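PDB 4KVZ: BamL from Bacillus amyloliquefaciens, which probably transfers methyl groups from S-adenosylmethionine to nitrogen during the biosynthesis of the natural product plantazolicin. Local coordinates for residues L65-G70 against I128-C133. Numbering follows the deposited sequence.
With SAH (S-adenosyl-L-homocysteine), chain B.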
# COMPACT_ATOMS: atom_id res chain seq x y z
N LEU A 65 7.22 -6.63 5.02
CA LEU A 65 7.80 -5.32 5.18
C LEU A 65 6.73 -4.29 4.80
O LEU A 65 6.18 -4.35 3.70
CB LEU A 65 9.04 -5.18 4.29
CG LEU A 65 9.64 -3.79 4.04
CD1 LEU A 65 10.10 -3.12 5.33
CD2 LEU A 65 10.81 -3.91 3.07
N ASP A 66 6.41 -3.39 5.72
CA ASP A 66 5.39 -2.36 5.50
C ASP A 66 6.05 -1.01 5.24
O ASP A 66 6.71 -0.45 6.13
CB ASP A 66 4.45 -2.26 6.70
CG ASP A 66 3.20 -1.45 6.37
OD1 ASP A 66 2.87 -1.31 5.18
OD2 ASP A 66 2.52 -0.99 7.31
N ILE A 67 5.85 -0.49 4.03
CA ILE A 67 6.45 0.78 3.60
C ILE A 67 5.50 1.94 3.88
O ILE A 67 4.35 1.91 3.45
CB ILE A 67 6.79 0.75 2.09
CG1 ILE A 67 7.69 -0.44 1.73
CG2 ILE A 67 7.43 2.07 1.66
CD1 ILE A 67 9.05 -0.45 2.42
N GLY A 68 5.97 2.96 4.59
CA GLY A 68 5.09 4.05 5.03
C GLY A 68 4.13 3.51 6.07
O GLY A 68 2.92 3.71 5.98
N CYS A 69 4.69 2.82 7.07
CA CYS A 69 3.91 2.03 8.01
C CYS A 69 3.07 2.82 9.01
O CYS A 69 2.31 2.22 9.78
CB CYS A 69 4.82 1.07 8.78
SG CYS A 69 6.00 1.90 9.87
N GLY A 70 3.23 4.14 9.02
CA GLY A 70 2.50 5.00 9.96
C GLY A 70 2.75 4.56 11.39
O GLY A 70 3.89 4.28 11.78
N ILE A 128 6.00 -7.11 0.44
CA ILE A 128 6.31 -5.71 0.70
C ILE A 128 5.02 -4.96 0.39
O ILE A 128 4.47 -5.07 -0.71
CB ILE A 128 7.50 -5.22 -0.17
CG1 ILE A 128 8.73 -6.09 0.09
CG2 ILE A 128 7.77 -3.74 0.10
CD1 ILE A 128 9.94 -5.82 -0.79
N PHE A 129 4.52 -4.21 1.38
CA PHE A 129 3.21 -3.57 1.32
C PHE A 129 3.39 -2.05 1.26
O PHE A 129 4.12 -1.48 2.07
CB PHE A 129 2.41 -3.97 2.57
CG PHE A 129 0.94 -3.59 2.56
CD1 PHE A 129 0.14 -3.79 1.44
CD2 PHE A 129 0.34 -3.11 3.72
CE1 PHE A 129 -1.22 -3.47 1.46
CE2 PHE A 129 -1.01 -2.79 3.75
CZ PHE A 129 -1.80 -2.99 2.62
N ILE A 130 2.76 -1.41 0.28
CA ILE A 130 2.86 0.05 0.11
C ILE A 130 1.42 0.56 0.00
O ILE A 130 0.83 0.60 -1.08
CB ILE A 130 3.67 0.47 -1.16
CG1 ILE A 130 4.99 -0.30 -1.28
CG2 ILE A 130 3.93 1.98 -1.14
CD1 ILE A 130 5.75 -0.06 -2.57
N HIS A 131 0.85 0.89 1.15
CA HIS A 131 -0.57 1.22 1.24
C HIS A 131 -0.82 2.71 1.40
O HIS A 131 -0.40 3.33 2.39
CB HIS A 131 -1.21 0.45 2.39
CG HIS A 131 -2.70 0.47 2.38
ND1 HIS A 131 -3.46 -0.33 1.56
CD2 HIS A 131 -3.58 1.21 3.10
CE1 HIS A 131 -4.74 -0.09 1.77
NE2 HIS A 131 -4.84 0.83 2.70
N LEU A 132 -1.49 3.28 0.40
CA LEU A 132 -1.92 4.69 0.41
C LEU A 132 -0.78 5.65 0.75
O LEU A 132 -0.93 6.51 1.61
CB LEU A 132 -3.14 4.88 1.33
CG LEU A 132 -4.39 4.10 0.89
CD1 LEU A 132 -5.52 4.26 1.90
CD2 LEU A 132 -4.84 4.57 -0.49
N CYS A 133 0.35 5.50 0.06
CA CYS A 133 1.48 6.41 0.27
C CYS A 133 2.45 6.52 -0.91
O CYS A 133 3.40 7.28 -0.85
CB CYS A 133 2.27 6.05 1.53
SG CYS A 133 3.13 4.47 1.46
N SAH B . 0.49 2.88 5.01
CA SAH B . -0.24 3.85 5.82
CB SAH B . -0.12 5.24 5.21
CG SAH B . 0.00 6.27 6.33
SD SAH B . -0.10 7.92 5.67
C SAH B . -1.69 3.48 5.88
O SAH B . -2.20 2.79 5.01
OXT SAH B . -2.41 3.86 6.80
C5' SAH B . 1.33 8.03 4.65
C4' SAH B . 2.58 7.69 5.45
O4' SAH B . 3.71 7.63 4.58
C3' SAH B . 2.90 8.72 6.53
O3' SAH B . 3.03 8.06 7.79
C2' SAH B . 4.23 9.32 6.09
O2' SAH B . 5.06 9.70 7.19
C1' SAH B . 4.83 8.19 5.28
N9 SAH B . 5.86 8.61 4.29
C8 SAH B . 5.77 9.63 3.42
N7 SAH B . 6.89 9.69 2.65
C5 SAH B . 7.70 8.69 3.04
C6 SAH B . 9.04 8.18 2.67
N6 SAH B . 9.76 8.77 1.68
N1 SAH B . 9.51 7.11 3.34
C2 SAH B . 8.83 6.49 4.33
N3 SAH B . 7.61 6.91 4.71
C4 SAH B . 7.01 7.98 4.13
O HOH W 1 1.98 0.72 3.64
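L65-I67 and I128-H131 run as neighbouring parallel strands, their axes 4.7 Å apart at an angle of 24°. They are joined where F129 N donates to L65 O (2.9 Å) and I67 N to F129 O (2.8 Å). Beyond I67 the strands splay, and water takes over from direct bonding: one molecule takes the H131 N-H and lies 2.7 Å from both I67 O and D66 OD1, within hydrogen-bonding reach of each, so the widening gap is still bridged.

On one face of the sheet L65, I67, I128 and I130 form an aliphatic layer. With I67 CG1 beside its own backbone N, that branch slants across I128 and meets I128 CG2 at 3.7 Å, while I130 CG1 packs against I67 CB. Beta-branched isoleucines suit a buried strand, filling its face close to the backbone. A114 and F137 extend this layer.

The other face carries D66 and F129 side by side, carboxylate and ring planes 25° apart. D66 CG lies anti to the backbone N (chi1 -166°), which brings OD1 over the gap to the water and within 3.4 Å of F129 CD2. The ring continues to F49, met edge-to-face, and to V74.

At the strand ends the chain turns into the cofactor pocket. G68 takes positive phi, a conformation glycine adopts easily, with its CA packed against C133 SG. It belongs to the glycine-rich loop after the first strand of the Rossmann-like fold, methyltransferase motif I, whose backbone holds the cofactor. SAH N donates to G68 O (2.7 Å) and H131 O (2.8 Å), spanning the cleft between the separating carboxyl ends. Backbone carbonyls thus receive the amino group, probably carried as ammonium, and the buried D66 carboxylate, one water behind, probably adds favourable negative potential.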